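PDB 5IG2: short-chain dehydrogenase/reductase SDR from Burkholderia phymatum, which binds NAD and probably acts as an oxidoreductase on the CH-OH group of a substrate, as in other short-chain dehydrogenases/reductases. Local coordinates for residues Val270-Glu275 with Leu279-Thr284. Sequence-based numbering, arbitrary orientation.
Sequences VRLRHE and LQRNPT
Glu275 and Arg281 each start with CG trans to the main-chain nitrogen (chi1 -166° and -157°), which brings the Glu275 carboxylate and the Arg281 chain alongside each other at the surface. Glu275 continues fully extended, whereas Arg281 bends at chi3 and lays its guanidinium across the last turns of the helix. NH2 of Arg281 packs 3.6 Å from Glu275 CB, and the Glu275 carbonyl lies over one face of the guanidinium near its rim. The two charges meet loosely: Glu275 OE1 and Arg281 NH1 are 3.9 Å apart, a long salt bridge, with carboxylate and guanidinium planes 51° apart. A water bridges the gap, donating to Glu275 OE1 and accepting from Arg281 NH2 at 3.1 Å. The stronger partner of Arg281 is Asp276, whose OD1 takes NE in a salt bridge and also bonds to Thr284 OG1, so one carboxylate oxygen ties both residues of the returning chain to the helix. One turn earlier on the helix, Leu272 extends CD2 to within 3.8 Å of Thr284 CG2, while its CD1 lies 3.7 Å from Arg281 NH2; the leucine crosses both side chains at about a right angle. Leu279 N closes the helical turn on Glu275 O (2.9 Å), with its CD1 beside Glu275 OE2 at 4.0 Å. Gln280 then takes positive phi in a Schellman motif, reversing the chain so that Arg281 and Thr284 can face the helix they have just left. The contact is a surface one, remote from the NAD site. Helix 267-279 follows strand 259-260, the outermost strand of the parallel Rossmann-type sheet within this chain; its Val270 side touches the loop at Leu155 and Leu156, and a second subunit stacks its own His274 on His274 and packs against Pro283 through His180.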
ATOM      1  N   VAL B 270      44.407 -17.297 -31.804  1.00 13.75           N
ATOM      2  CA  VAL B 270      45.734 -16.771 -32.112  1.00 13.26           C
ATOM      3  C   VAL B 270      46.694 -17.921 -32.406  1.00 15.77           C
ATOM      4  O   VAL B 270      47.479 -17.873 -33.362  1.00 15.38           O
ATOM      5  CB  VAL B 270      46.242 -15.885 -30.962  1.00 12.52           C
ATOM      6  CG1 VAL B 270      47.679 -15.489 -31.205  1.00 14.71           C
ATOM      7  CG2 VAL B 270      45.364 -14.650 -30.831  1.00 11.41           C
ATOM      8  N   ARG B 271      46.632 -18.985 -31.606  1.00 12.78           N
ATOM      9  CA  ARG B 271      47.478 -20.142 -31.866  1.00 16.08           C
ATOM     10  C   ARG B 271      47.192 -20.729 -33.249  1.00 20.06           C
ATOM     11  O   ARG B 271      48.114 -21.151 -33.958  1.00 18.00           O
ATOM     12  CB  ARG B 271      47.278 -21.182 -30.756  1.00 17.15           C
ATOM     13  CG  ARG B 271      48.108 -22.447 -30.918  1.00 36.13           C
ATOM     14  CD  ARG B 271      49.585 -22.230 -30.558  1.00 48.76           C
ATOM     15  NE  ARG B 271      50.475 -23.163 -31.257  1.00 54.33           N
ATOM     16  CZ  ARG B 271      51.452 -22.799 -32.092  1.00 55.20           C
ATOM     17  NH1 ARG B 271      51.693 -21.516 -32.331  1.00 54.19           N
ATOM     18  NH2 ARG B 271      52.203 -23.721 -32.681  1.00 53.98           N
ATOM     19  N   LEU B 272      45.919 -20.730 -33.663  1.00 14.34           N
ATOM     20  CA  LEU B 272      45.554 -21.271 -34.972  1.00 13.54           C
ATOM     21  C   LEU B 272      46.221 -20.486 -36.098  1.00 14.87           C
ATOM     22  O   LEU B 272      46.787 -21.070 -37.030  1.00 12.99           O
ATOM     23  CB  LEU B 272      44.029 -21.264 -35.128  1.00 12.85           C
ATOM     24  CG  LEU B 272      43.446 -21.892 -36.389  1.00 16.90           C
ATOM     25  CD1 LEU B 272      43.701 -23.398 -36.419  1.00 16.07           C
ATOM     26  CD2 LEU B 272      41.966 -21.592 -36.508  1.00 15.96           C
ATOM     27  N   ARG B 273      46.163 -19.155 -36.028  1.00 12.70           N
ATOM     28  CA  ARG B 273      46.845 -18.324 -37.017  1.00 11.05           C
ATOM     29  C   ARG B 273      48.352 -18.556 -36.994  1.00 18.35           C
ATOM     30  O   ARG B 273      48.992 -18.651 -38.053  1.00 15.57           O
ATOM     31  CB  ARG B 273      46.537 -16.850 -36.758  1.00 10.69           C
ATOM     32  CG  ARG B 273      47.318 -15.914 -37.662  1.00 10.95           C
ATOM     33  CD  ARG B 273      46.891 -14.435 -37.548  1.00 11.30           C
ATOM     34  NE  ARG B 273      47.719 -13.672 -38.478  1.00 14.38           N
ATOM     35  CZ  ARG B 273      48.915 -13.161 -38.184  1.00 16.92           C
ATOM     36  NH1 ARG B 273      49.413 -13.266 -36.950  1.00 14.99           N
ATOM     37  NH2 ARG B 273      49.618 -12.547 -39.128  1.00 13.53           N
ATOM     38  N   HIS B 274      48.944 -18.639 -35.799  1.00 13.30           N
ATOM     39  CA  HIS B 274      50.387 -18.845 -35.724  1.00 13.87           C
ATOM     40  C   HIS B 274      50.781 -20.172 -36.353  1.00 15.21           C
ATOM     41  O   HIS B 274      51.808 -20.265 -37.040  1.00 17.59           O
ATOM     42  CB  HIS B 274      50.856 -18.767 -34.270  1.00 12.69           C
ATOM     43  CG  HIS B 274      50.816 -17.378 -33.705  1.00 16.74           C
ATOM     44  ND1 HIS B 274      50.981 -17.112 -32.362  1.00 18.20           N
ATOM     45  CD2 HIS B 274      50.628 -16.179 -34.307  1.00 16.16           C
ATOM     46  CE1 HIS B 274      50.904 -15.807 -32.162  1.00 17.93           C
ATOM     47  NE2 HIS B 274      50.690 -15.218 -33.326  1.00 16.09           N
ATOM     48  N   GLU B 275      49.970 -21.214 -36.148  1.00 13.64           N
ATOM     49  CA  GLU B 275      50.335 -22.497 -36.729  1.00 18.33           C
ATOM     50  C   GLU B 275      50.084 -22.525 -38.232  1.00 18.02           C
ATOM     51  O   GLU B 275      50.766 -23.267 -38.950  1.00 20.75           O
ATOM     52  CB  GLU B 275      49.596 -23.642 -36.044  1.00 21.98           C
ATOM     53  CG  GLU B 275      50.238 -24.987 -36.415  1.00 39.94           C
ATOM     54  CD  GLU B 275      49.576 -26.178 -35.761  1.00 47.25           C
ATOM     55  OE1 GLU B 275      48.485 -26.010 -35.166  1.00 51.94           O
ATOM     56  OE2 GLU B 275      50.161 -27.280 -35.848  1.00 47.40           O
ATOM     57  N   LEU B 279      53.310 -23.569 -40.336  1.00 19.60           N
ATOM     58  CA  LEU B 279      53.204 -24.709 -41.235  1.00 22.24           C
ATOM     59  C   LEU B 279      53.089 -24.305 -42.700  1.00 20.92           C
ATOM     60  O   LEU B 279      53.040 -25.184 -43.564  1.00 22.47           O
ATOM     61  CB  LEU B 279      52.009 -25.577 -40.840  1.00 20.89           C
ATOM     62  CG  LEU B 279      52.358 -26.909 -40.201  1.00 25.76           C
ATOM     63  CD1 LEU B 279      51.081 -27.615 -39.755  1.00 27.48           C
ATOM     64  CD2 LEU B 279      53.146 -27.763 -41.190  1.00 24.18           C
ATOM     65  N   GLN B 280      53.075 -23.001 -43.001  1.00 22.56           N
ATOM     66  CA  GLN B 280      52.895 -22.495 -44.369  1.00 24.78           C
ATOM     67  C   GLN B 280      51.558 -22.970 -44.940  1.00 23.06           C
ATOM     68  O   GLN B 280      51.412 -23.243 -46.136  1.00 22.75           O
ATOM     69  CB  GLN B 280      54.081 -22.874 -45.264  1.00 27.79           C
ATOM     70  CG  GLN B 280      55.412 -22.352 -44.715  1.00 28.15           C
ATOM     71  CD  GLN B 280      56.609 -22.734 -45.567  1.00 38.64           C
ATOM     72  OE1 GLN B 280      56.572 -22.649 -46.799  1.00 42.46           O
ATOM     73  NE2 GLN B 280      57.682 -23.163 -44.912  1.00 43.00           N
ATOM     74  N   ARG B 281      50.577 -23.028 -44.048  1.00 18.24           N
ATOM     75  CA  ARG B 281      49.229 -23.522 -44.263  1.00 25.20           C
ATOM     76  C   ARG B 281      48.347 -22.373 -44.735  1.00 21.60           C
ATOM     77  O   ARG B 281      48.444 -21.270 -44.203  1.00 22.32           O
ATOM     78  CB  ARG B 281      48.724 -24.067 -42.918  1.00 25.61           C
ATOM     79  CG  ARG B 281      47.642 -25.059 -42.923  1.00 29.50           C
ATOM     80  CD  ARG B 281      47.609 -25.727 -41.548  1.00 23.23           C
ATOM     81  NE  ARG B 281      47.240 -24.808 -40.470  1.00 18.32           N
ATOM     82  CZ  ARG B 281      47.147 -25.170 -39.190  1.00 16.81           C
ATOM     83  NH1 ARG B 281      47.410 -26.422 -38.842  1.00 15.92           N
ATOM     84  NH2 ARG B 281      46.796 -24.288 -38.261  1.00 13.84           N
ATOM     85  N   ASN B 282      47.487 -22.620 -45.721  1.00 18.32           N
ATOM     86  CA  ASN B 282      46.562 -21.563 -46.124  1.00 19.33           C
ATOM     87  C   ASN B 282      45.703 -21.157 -44.928  1.00 21.67           C
ATOM     88  O   ASN B 282      45.304 -22.021 -44.137  1.00 24.22           O
ATOM     89  CB  ASN B 282      45.671 -22.017 -47.276  1.00 20.18           C
ATOM     90  CG  ASN B 282      46.380 -21.964 -48.607  1.00 22.46           C
ATOM     91  OD1 ASN B 282      47.556 -21.615 -48.676  1.00 21.09           O
ATOM     92  ND2 ASN B 282      45.674 -22.317 -49.669  1.00 27.78           N
ATOM     93  N   PRO B 283      45.426 -19.862 -44.749  1.00 15.65           N
ATOM     94  CA  PRO B 283      44.750 -19.410 -43.523  1.00 14.02           C
ATOM     95  C   PRO B 283      43.480 -20.212 -43.244  1.00 14.12           C
ATOM     96  O   PRO B 283      42.612 -20.359 -44.105  1.00 17.27           O
ATOM     97  CB  PRO B 283      44.445 -17.935 -43.814  1.00 14.34           C
ATOM     98  CG  PRO B 283      45.557 -17.508 -44.756  1.00 15.02           C
ATOM     99  CD  PRO B 283      45.840 -18.733 -45.610  1.00 15.58           C
ATOM    100  N   THR B 284      43.397 -20.767 -42.038  1.00 13.50           N
ATOM    101  CA  THR B 284      42.244 -21.582 -41.668  1.00 15.81           C
ATOM    102  C   THR B 284      40.969 -20.735 -41.656  1.00 16.13           C
ATOM    103  O   THR B 284      40.941 -19.646 -41.077  1.00 15.46           O
ATOM    104  CB  THR B 284      42.478 -22.226 -40.297  1.00 14.56           C
ATOM    105  OG1 THR B 284      43.659 -23.053 -40.337  1.00 14.62           O
ATOM    106  CG2 THR B 284      41.288 -23.087 -39.907  1.00 16.10           C
TER
HETATM  107  O   HOH W   1      46.095 -26.033 -35.746  1.00 27.99           O